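Local coordinates for protein tail component (Lactobacillus phage J-1, PDB 5LY8) that probably binds host cell-surface carbohydrate during infection, through this second carbohydrate-binding module of the phage's evolved distal tail protein, at residues 49-54 against 72-77; 68-73 against 215-220; 107-112 against 131-136. One frame throughout, in Å; residues are numbered along the deposited sequence.

Interaction 1 (49-54 against 72-77); sequences VQSGPF and YWNGPS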
loop_
_atom_site.group_PDB
_atom_site.type_symbol
_atom_site.label_atom_id
_atom_site.label_comp_id
_atom_site.label_asym_id
_atom_site.label_seq_id
_atom_site.Cartn_x
_atom_site.Cartn_y
_atom_site.Cartn_z
ATOM N N VAL A 49 7.262 -2.199 -13.384
ATOM C CA VAL A 49 7.778 -0.879 -13.755
ATOM C C VAL A 49 7.068 0.198 -12.958
ATOM O O VAL A 49 5.841 0.160 -12.781
ATOM C CB VAL A 49 7.692 -0.642 -15.282
ATOM C CG1 VAL A 49 8.144 0.783 -15.642
ATOM C CG2 VAL A 49 8.569 -1.655 -16.024
ATOM N N GLN A 50 7.852 1.170 -12.494
ATOM C CA GLN A 50 7.354 2.351 -11.804
ATOM C C GLN A 50 7.623 3.522 -12.740
ATOM O O GLN A 50 8.783 3.860 -12.977
ATOM C CB GLN A 50 8.114 2.566 -10.484
ATOM C CG GLN A 50 8.021 1.379 -9.532
ATOM C CD GLN A 50 8.958 1.497 -8.364
ATOM O OE1 GLN A 50 8.863 2.416 -7.551
ATOM N NE2 GLN A 50 9.891 0.557 -8.256
ATOM N N SER A 51 6.568 4.055 -13.364
ATOM C CA SER A 51 6.725 5.168 -14.305
ATOM C C SER A 51 5.459 5.966 -14.380
ATOM O O SER A 51 4.380 5.476 -14.068
ATOM C CB SER A 51 7.104 4.645 -15.683
ATOM O OG SER A 51 5.975 4.130 -16.360
ATOM N N GLY A 52 5.596 7.172 -14.884
ATOM C CA GLY A 52 4.466 8.051 -15.096
ATOM C C GLY A 52 4.172 8.969 -13.930
ATOM O O GLY A 52 4.735 8.842 -12.847
ATOM N N PRO A 53 3.261 9.921 -14.153
ATOM C CA PRO A 53 2.979 10.939 -13.140
ATOM C C PRO A 53 1.735 10.664 -12.301
ATOM O O PRO A 53 0.911 9.806 -12.614
ATOM C CB PRO A 53 2.727 12.181 -14.013
ATOM C CG PRO A 53 2.024 11.631 -15.183
ATOM C CD PRO A 53 2.602 10.242 -15.437
ATOM N N PHE A 54 1.573 11.485 -11.271
ATOM C CA PHE A 54 0.329 11.656 -10.544
ATOM C C PHE A 54 -0.171 13.038 -10.901
ATOM O O PHE A 54 0.625 13.985 -10.891
ATOM C CB PHE A 54 0.545 11.661 -9.031
ATOM C CG PHE A 54 0.975 10.342 -8.449
ATOM C CD1 PHE A 54 0.031 9.429 -7.990
ATOM C CD2 PHE A 54 2.323 10.028 -8.323
ATOM C CE1 PHE A 54 0.436 8.200 -7.457
ATOM C CE2 PHE A 54 2.730 8.813 -7.786
ATOM C CZ PHE A 54 1.785 7.910 -7.343
ATOM N N TYR A 72 3.891 -6.773 -18.375
ATOM C CA TYR A 72 4.236 -6.340 -17.022
ATOM C C TYR A 72 3.276 -5.311 -16.492
ATOM O O TYR A 72 2.586 -4.639 -17.255
ATOM C CB TYR A 72 5.693 -5.826 -16.925
ATOM C CG TYR A 72 6.063 -4.742 -17.918
ATOM C CD1 TYR A 72 5.766 -3.406 -17.662
ATOM C CD2 TYR A 72 6.748 -5.044 -19.090
ATOM C CE1 TYR A 72 6.122 -2.401 -18.559
ATOM C CE2 TYR A 72 7.126 -4.043 -19.987
ATOM C CZ TYR A 72 6.798 -2.724 -19.723
ATOM O OH TYR A 72 7.177 -1.712 -20.581
ATOM N N TRP A 73 3.282 -5.178 -15.169
ATOM C CA TRP A 73 2.533 -4.149 -14.455
ATOM C C TRP A 73 3.355 -2.857 -14.480
ATOM O O TRP A 73 4.569 -2.885 -14.211
ATOM C CB TRP A 73 2.295 -4.593 -13.004
ATOM C CG TRP A 73 1.334 -5.730 -12.868
ATOM C CD1 TRP A 73 1.615 -7.065 -12.970
ATOM C CD2 TRP A 73 -0.097 -5.623 -12.741
ATOM N NE1 TRP A 73 0.445 -7.807 -12.895
ATOM C CE2 TRP A 73 -0.615 -6.935 -12.723
ATOM C CE3 TRP A 73 -0.986 -4.533 -12.592
ATOM C CZ2 TRP A 73 -1.991 -7.190 -12.597
ATOM C CZ3 TRP A 73 -2.343 -4.791 -12.444
ATOM C CH2 TRP A 73 -2.831 -6.106 -12.436
ATOM N N ASN A 74 2.697 -1.752 -14.818
ATOM C CA ASN A 74 3.374 -0.457 -14.909
ATOM C C ASN A 74 2.469 0.661 -14.406
ATOM O O ASN A 74 1.307 0.744 -14.812
ATOM C CB ASN A 74 3.776 -0.184 -16.371
ATOM C CG ASN A 74 4.589 1.068 -16.578
ATOM O OD1 ASN A 74 4.968 1.768 -15.630
ATOM N ND2 ASN A 74 4.959 1.307 -17.838
ATOM N N GLY A 75 2.969 1.481 -13.486
ATOM C CA GLY A 75 2.247 2.669 -13.062
ATOM C C GLY A 75 3.128 3.478 -12.145
ATOM O O GLY A 75 4.242 3.054 -11.816
ATOM N N PRO A 76 2.632 4.631 -11.722
ATOM C CA PRO A 76 3.449 5.527 -10.897
ATOM C C PRO A 76 3.624 5.071 -9.468
ATOM O O PRO A 76 2.746 4.405 -8.917
ATOM C CB PRO A 76 2.681 6.855 -10.949
ATOM C CG PRO A 76 1.284 6.451 -11.163
ATOM C CD PRO A 76 1.333 5.239 -12.069
ATOM N N SER A 77 4.754 5.442 -8.881
ATOM C CA SER A 77 4.997 5.221 -7.474
ATOM C C SER A 77 5.516 6.464 -6.808
ATOM O O SER A 77 6.115 7.350 -7.460
ATOM C CB SER A 77 5.953 4.060 -7.233
ATOM O OG SER A 77 7.289 4.492 -7.438
#
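Tyr72 opens the contact by bringing the CD1–CE1 side of its ring up to one branch of Val49, with CE1 3.6 Å from CG2. The ring reaches this methyl because CG is wedged between the backbone N and the carbonyl carbon (chi1 54°), and the two side chains cross obliquely. At Trp73 the partner is backbone: its carbonyl O receives Val49 N at 2.9 Å, with a straight N-H...O angle of 165°. The pairing of Val49 with Asn74 and of Gln50 with Gly75 is parallel, in a sheet whose other strand pairs are antiparallel. Asn74 lies on the same face as Val49, and its side chain also borders Ser51. Gly75 works through both of its polar groups. Its N donates to Val49 O at 3.2 Å, while its O takes Ser51 N at 3.0 Å. Val49 O has a second donor in the indole NE1 of Trp212, from the strand on the other flank. Where the strand pairing ends, Pro76 turns to Phe54: its CB sits over one ring face, 4.0 Å from the centroid and 23° off the normal, a CH-pi contact that joins this strand to the start of 54-57. Ser77 closes the contact with a short bond from OG to Gln50 OE1, 2.6 Å, made in the carbonyl plane on a lone pair. Gly34 N donates to the same OE1, so two bonds grip the amide oxygen and fix the rotation of its group. The chemistry thus changes along the segment, from apolar contact through backbone ladder to proline–aromatic packing and a side-chain bond, which implies that the short strand 49-50 is anchored to strand 73-81 by more than its few ladder bonds, in a module grouped with the concanavalin-like families.

Interaction 2 (68-73 against 215-220); sequences TASNYW and GFSDQR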
loop_
_atom_site.group_PDB
_atom_site.type_symbol
_atom_site.label_atom_id
_atom_site.label_comp_id
_atom_site.label_asym_id
_atom_site.label_seq_id
_atom_site.Cartn_x
_atom_site.Cartn_y
_atom_site.Cartn_z
ATOM N N THR A 68 -0.742 0.358 -23.043
ATOM C CA THR A 68 0.479 -0.055 -23.789
ATOM C C THR A 68 0.748 -1.543 -23.643
ATOM O O THR A 68 0.911 -2.009 -22.541
ATOM C CB THR A 68 1.726 0.673 -23.337
ATOM O OG1 THR A 68 1.551 2.066 -23.511
ATOM C CG2 THR A 68 2.901 0.277 -24.146
ATOM N N ALA A 69 0.857 -2.253 -24.748
ATOM C CA ALA A 69 0.681 -3.696 -24.739
ATOM C C ALA A 69 2.024 -4.164 -24.182
ATOM O O ALA A 69 3.074 -3.633 -24.568
ATOM C CB ALA A 69 0.448 -4.234 -26.144
ATOM N N SER A 70 1.998 -5.038 -23.161
ATOM C CA SER A 70 3.228 -5.478 -22.518
ATOM C C SER A 70 2.955 -6.753 -21.749
ATOM O O SER A 70 1.818 -7.249 -21.734
ATOM C CB SER A 70 3.722 -4.419 -21.532
ATOM O OG SER A 70 2.982 -4.487 -20.321
ATOM N N ASN A 71 3.999 -7.264 -21.095
ATOM C CA ASN A 71 3.858 -8.420 -20.219
ATOM C C ASN A 71 4.245 -8.002 -18.792
ATOM O O ASN A 71 4.842 -8.796 -18.062
ATOM C CB ASN A 71 4.694 -9.614 -20.713
ATOM C CG ASN A 71 4.439 -10.870 -19.902
ATOM O OD1 ASN A 71 3.334 -11.091 -19.385
ATOM N ND2 ASN A 71 5.457 -11.703 -19.784
ATOM N N TYR A 72 3.891 -6.773 -18.375
ATOM C CA TYR A 72 4.236 -6.340 -17.022
ATOM C C TYR A 72 3.276 -5.311 -16.492
ATOM O O TYR A 72 2.586 -4.639 -17.255
ATOM C CB TYR A 72 5.693 -5.826 -16.925
ATOM C CG TYR A 72 6.063 -4.742 -17.918
ATOM C CD1 TYR A 72 5.766 -3.406 -17.662
ATOM C CD2 TYR A 72 6.748 -5.044 -19.090
ATOM C CE1 TYR A 72 6.122 -2.401 -18.559
ATOM C CE2 TYR A 72 7.126 -4.043 -19.987
ATOM C CZ TYR A 72 6.798 -2.724 -19.723
ATOM O OH TYR A 72 7.177 -1.712 -20.581
ATOM N N TRP A 73 3.282 -5.178 -15.169
ATOM C CA TRP A 73 2.533 -4.149 -14.455
ATOM C C TRP A 73 3.355 -2.857 -14.480
ATOM O O TRP A 73 4.569 -2.885 -14.211
ATOM C CB TRP A 73 2.295 -4.593 -13.004
ATOM C CG TRP A 73 1.334 -5.730 -12.868
ATOM C CD1 TRP A 73 1.615 -7.065 -12.970
ATOM C CD2 TRP A 73 -0.097 -5.623 -12.741
ATOM N NE1 TRP A 73 0.445 -7.807 -12.895
ATOM C CE2 TRP A 73 -0.615 -6.935 -12.723
ATOM C CE3 TRP A 73 -0.986 -4.533 -12.592
ATOM C CZ2 TRP A 73 -1.991 -7.190 -12.597
ATOM C CZ3 TRP A 73 -2.343 -4.791 -12.444
ATOM C CH2 TRP A 73 -2.831 -6.106 -12.436
ATOM N N GLY A 215 -1.253 -0.423 -13.784
ATOM C CA GLY A 215 -2.162 -1.148 -14.657
ATOM C C GLY A 215 -1.384 -2.266 -15.335
ATOM O O GLY A 215 -0.163 -2.362 -15.187
ATOM N N PHE A 216 -2.069 -3.135 -16.066
ATOM C CA PHE A 216 -1.372 -4.234 -16.732
ATOM C C PHE A 216 -1.565 -4.129 -18.229
ATOM O O PHE A 216 -2.703 -4.143 -18.714
ATOM C CB PHE A 216 -1.920 -5.600 -16.285
ATOM C CG PHE A 216 -1.087 -6.736 -16.840
ATOM C CD1 PHE A 216 0.144 -7.053 -16.281
ATOM C CD2 PHE A 216 -1.491 -7.430 -17.966
ATOM C CE1 PHE A 216 0.942 -8.060 -16.821
ATOM C CE2 PHE A 216 -0.697 -8.450 -18.494
ATOM C CZ PHE A 216 0.529 -8.736 -17.931
ATOM N N SER A 217 -0.445 -4.116 -18.979
ATOM C CA SER A 217 -0.445 -4.161 -20.449
ATOM C C SER A 217 -1.367 -3.077 -21.025
ATOM O O SER A 217 -1.344 -1.957 -20.495
ATOM C CB SER A 217 -0.845 -5.568 -20.894
ATOM O OG SER A 217 -0.735 -5.711 -22.303
ATOM N N ASP A 218 -2.251 -3.441 -21.980
ATOM C CA ASP A 218 -3.214 -2.537 -22.624
ATOM C C ASP A 218 -4.606 -2.769 -22.135
ATOM O O ASP A 218 -5.565 -2.472 -22.842
ATOM C CB ASP A 218 -3.155 -2.664 -24.173
ATOM C CG ASP A 218 -3.591 -3.988 -24.762
ATOM O OD1 ASP A 218 -3.761 -4.959 -23.995
ATOM O OD2 ASP A 218 -3.711 -4.075 -26.012
ATOM N N GLN A 219 -4.735 -3.296 -20.932
ATOM C CA GLN A 219 -6.057 -3.500 -20.388
ATOM C C GLN A 219 -6.549 -2.197 -19.818
ATOM O O GLN A 219 -5.747 -1.425 -19.259
ATOM C CB GLN A 219 -6.004 -4.561 -19.300
ATOM C CG GLN A 219 -5.557 -5.882 -19.910
ATOM C CD GLN A 219 -5.671 -7.017 -18.972
ATOM O OE1 GLN A 219 -6.389 -7.987 -19.224
ATOM N NE2 GLN A 219 -4.906 -6.953 -17.915
ATOM N N ARG A 220 -7.855 -1.934 -19.945
ATOM C CA ARG A 220 -8.415 -0.712 -19.383
ATOM C C ARG A 220 -8.268 -0.712 -17.872
ATOM O O ARG A 220 -8.347 -1.765 -17.232
ATOM C CB ARG A 220 -9.846 -0.415 -19.854
ATOM C CG ARG A 220 -10.939 -1.283 -19.277
ATOM C CD ARG A 220 -12.308 -0.681 -19.547
ATOM N NE ARG A 220 -12.602 -0.611 -20.977
ATOM C CZ ARG A 220 -13.651 0.017 -21.500
ATOM N NH1 ARG A 220 -14.513 0.649 -20.717
ATOM N NH2 ARG A 220 -13.836 0.035 -22.814
HETATM O O HOH W 1 1.606 -2.389 -18.091
#
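A surface contact built round a buried tryptophan, Trp73 against Phe216, joins the end of strand 208-216 to the loop that leads into strand 73-81. The two residues face each other as an antiparallel non-hydrogen-bonded pair, both on one face of the sheet. Phe216 CB stands almost exactly over the six-membered ring of Trp73, 3.7 Å from its centroid and 2° off the normal. With its CG anti to the backbone N (chi1 -173°), the phenyl group then runs on across the same indole face to the five-membered ring. It turns an edge to that face, the planes 55° apart, and Phe216 CD1 comes within 3.5 Å of Trp73 NE1. The far end of the phenyl ring lies alongside Asn71, whose amide stands nearly perpendicular to it; Asn71 ND2 is held by Gly44 O. Past Phe216 the strand ends in a type II' beta turn, Phe216 to Gln219, closed by Gln219 N to Phe216 O at 3.1 Å. Ser217, at the second position of this turn, has the positive phi that the type requires. Its OG accepts Ser70 N at 2.9 Å in a nearly straight bond, so a side chain from the turn pins the backbone of the facing loop. Ser70 in turn uses its own OG as the acceptor of an ST turn, taking Tyr72 N at 3.1 Å. The same OG lies over the centre of the Tyr72 ring. Between the two backbones a water donates to Tyr72 O at 2.6 Å, gives a weak bond to Gly215 O and accepts another weak one from Ser217 N, bridging the place where strand pairing gives out. Thr68 adds one weak bond from its N to Ser217 O, 3.5 Å long.

Interaction 3 (107-112 against 131-136); sequences AEVGRF and DSASND. With MG (magnesium ion), chain B.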
loop_
_atom_site.group_PDB
_atom_site.type_symbol
_atom_site.label_atom_id
_atom_site.label_comp_id
_atom_site.label_asym_id
_atom_site.label_seq_id
_atom_site.Cartn_x
_atom_site.Cartn_y
_atom_site.Cartn_z
ATOM N N ALA A 107 -14.451 -5.312 -17.060
ATOM C CA ALA A 107 -13.392 -5.139 -18.051
ATOM C C ALA A 107 -12.154 -4.434 -17.519
ATOM O O ALA A 107 -11.110 -4.445 -18.163
ATOM C CB ALA A 107 -13.937 -4.392 -19.267
ATOM N N GLU A 108 -12.259 -3.831 -16.324
ATOM C CA GLU A 108 -11.166 -3.064 -15.736
ATOM C C GLU A 108 -10.196 -3.930 -14.969
ATOM O O GLU A 108 -10.588 -4.907 -14.316
ATOM C CB GLU A 108 -11.713 -1.939 -14.867
ATOM C CG GLU A 108 -12.563 -0.960 -15.668
ATOM C CD GLU A 108 -13.257 0.113 -14.860
ATOM O OE1 GLU A 108 -13.067 0.187 -13.632
ATOM O OE2 GLU A 108 -14.054 0.866 -15.470
ATOM N N VAL A 109 -8.911 -3.514 -14.995
ATOM C CA VAL A 109 -7.809 -4.196 -14.323
ATOM C C VAL A 109 -6.975 -3.155 -13.596
ATOM O O VAL A 109 -6.643 -2.105 -14.174
ATOM C CB VAL A 109 -6.958 -5.006 -15.345
ATOM C CG1 VAL A 109 -5.631 -5.485 -14.766
ATOM C CG2 VAL A 109 -7.762 -6.184 -15.900
ATOM N N GLY A 110 -6.583 -3.444 -12.366
ATOM C CA GLY A 110 -5.728 -2.496 -11.673
ATOM C C GLY A 110 -5.219 -3.088 -10.392
ATOM O O GLY A 110 -5.740 -4.090 -9.906
ATOM N N ARG A 111 -4.190 -2.462 -9.836
ATOM C CA ARG A 111 -3.575 -2.903 -8.591
ATOM C C ARG A 111 -3.052 -1.690 -7.863
ATOM O O ARG A 111 -2.564 -0.754 -8.500
ATOM C CB ARG A 111 -2.390 -3.870 -8.910
ATOM C CG ARG A 111 -1.499 -4.239 -7.738
ATOM C CD ARG A 111 -0.365 -5.172 -8.197
ATOM N NE ARG A 111 0.369 -5.719 -7.051
ATOM C CZ ARG A 111 -0.004 -6.767 -6.346
ATOM N NH1 ARG A 111 -1.088 -7.459 -6.690
ATOM N NH2 ARG A 111 0.686 -7.130 -5.282
ATOM N N PHE A 112 -3.077 -1.732 -6.518
ATOM C CA PHE A 112 -2.253 -0.819 -5.738
ATOM C C PHE A 112 -1.515 -1.587 -4.674
ATOM O O PHE A 112 -1.971 -2.644 -4.226
ATOM C CB PHE A 112 -2.987 0.404 -5.157
ATOM C CG PHE A 112 -4.069 0.160 -4.144
ATOM C CD1 PHE A 112 -3.762 -0.306 -2.870
ATOM C CD2 PHE A 112 -5.378 0.536 -4.405
ATOM C CE1 PHE A 112 -4.766 -0.476 -1.912
ATOM C CE2 PHE A 112 -6.365 0.422 -3.423
ATOM C CZ PHE A 112 -6.049 -0.061 -2.179
ATOM N N ASP A 131 -7.408 -8.311 -11.184
ATOM C CA ASP A 131 -6.477 -8.738 -12.225
ATOM C C ASP A 131 -7.070 -9.431 -13.436
ATOM O O ASP A 131 -6.348 -9.990 -14.198
ATOM C CB ASP A 131 -5.296 -9.578 -11.634
ATOM C CG ASP A 131 -5.740 -10.905 -11.028
ATOM O OD1 ASP A 131 -6.873 -11.211 -10.983
ATOM O OD2 ASP A 131 -4.859 -11.643 -10.569
ATOM N N SER A 132 -8.378 -9.365 -13.595
ATOM C CA SER A 132 -9.007 -9.994 -14.760
ATOM C C SER A 132 -9.912 -9.009 -15.452
ATOM O O SER A 132 -10.740 -8.365 -14.800
ATOM C CB SER A 132 -9.839 -11.207 -14.337
ATOM O OG SER A 132 -10.509 -11.750 -15.470
ATOM N N ALA A 133 -9.838 -8.959 -16.794
ATOM C CA ALA A 133 -10.737 -8.129 -17.607
ATOM C C ALA A 133 -12.065 -8.821 -17.901
ATOM O O ALA A 133 -12.838 -8.329 -18.723
ATOM C CB ALA A 133 -10.065 -7.701 -18.903
ATOM N N SER A 134 -12.345 -9.945 -17.241
ATOM C CA SER A 134 -13.616 -10.651 -17.442
ATOM C C SER A 134 -14.339 -10.918 -16.111
ATOM O O SER A 134 -15.296 -11.695 -16.079
ATOM C CB SER A 134 -13.395 -11.945 -18.220
ATOM O OG SER A 134 -12.479 -12.799 -17.562
ATOM N N ASN A 135 -13.943 -10.239 -15.034
ATOM C CA ASN A 135 -14.569 -10.449 -13.730
ATOM C C ASN A 135 -14.349 -9.165 -12.928
ATOM O O ASN A 135 -13.318 -8.505 -13.109
ATOM C CB ASN A 135 -13.821 -11.627 -13.032
ATOM C CG ASN A 135 -14.502 -12.288 -11.870
ATOM O OD1 ASN A 135 -15.659 -12.000 -11.562
ATOM N ND2 ASN A 135 -13.807 -13.250 -11.245
ATOM N N ASP A 136 -15.274 -8.779 -12.048
ATOM C CA ASP A 136 -15.069 -7.557 -11.250
ATOM C C ASP A 136 -14.699 -7.906 -9.802
ATOM O O ASP A 136 -14.946 -7.161 -8.835
ATOM C CB ASP A 136 -16.258 -6.598 -11.391
ATOM C CG ASP A 136 -17.395 -6.821 -10.445
ATOM O OD1 ASP A 136 -17.680 -7.997 -10.143
ATOM O OD2 ASP A 136 -17.958 -5.808 -9.958
HETATM MG MG MG B . -11.957 -6.701 -13.745
#
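Glu108 and Ser132 meet through a magnesium ion that draws their backbone carbonyl oxygens together. Glu108 O and Ser132 O each lie 2.3 Å from the metal, and Asn135 O binds at 2.4 Å. The two oxygens of Glu108 and Ser132 stand 3.5 Å apart, a proximity of acceptors that the shared cation probably offsets. Ala106 O and both carboxylate oxygens of Asp130 complete the shell, which is therefore all oxygen and mostly main chain. The site bridges the entrance to strand 110-118 and the loop joining strands 121-130 and 138-144, all of the mixed sheet, in a module whose family is grouped with the concanavalin-like folds. Within that loop, Ser132 OG accepts Ser134 N at 3.1 Å, forming an ST turn, and also takes the hydroxyl of Ser134. The serine whose carbonyl faces the metal thus has its hydroxyl tied to the following bend. Apolar packing is confined to a small patch. Val109 points toward the loop; with CG1 anti to the backbone N (chi1 167°), its CG2 is left to face the loop, where it rests 3.6 Å from the Ser132 C and reaches the methyl of Ala133 at 4.1 Å. No conventional hydrogen bond crosses between the segments. Instead Ala107 CA makes a CA-H...O contact with Ala133 O at 3.3 Å, nearly straight at the hydrogen (168°).

All three contacts lean on the same mixed sheet. Interaction 1 is the partly buried one, while interactions 2 and 3 lie at the surface. Interactions 1 and 2 share Tyr72 and Trp73, and hold strand 73-81 between a parallel partner and antiparallel strand 208-216; Asn74 N and Gly215 O probably bond between them. Strand 208-216 in turn neighbours strand 110-118 of interaction 3, where Arg220 O probably accepts from Val109 N. Trp73 serves interaction 1 through its backbone, while its indole packs on Phe216 in interaction 2 and on Val109 and Arg111 of interaction 3. Chemistry follows position: ladder bonds within the sheet, aromatic stacking and water where pairing ends, and a metal where loops meet.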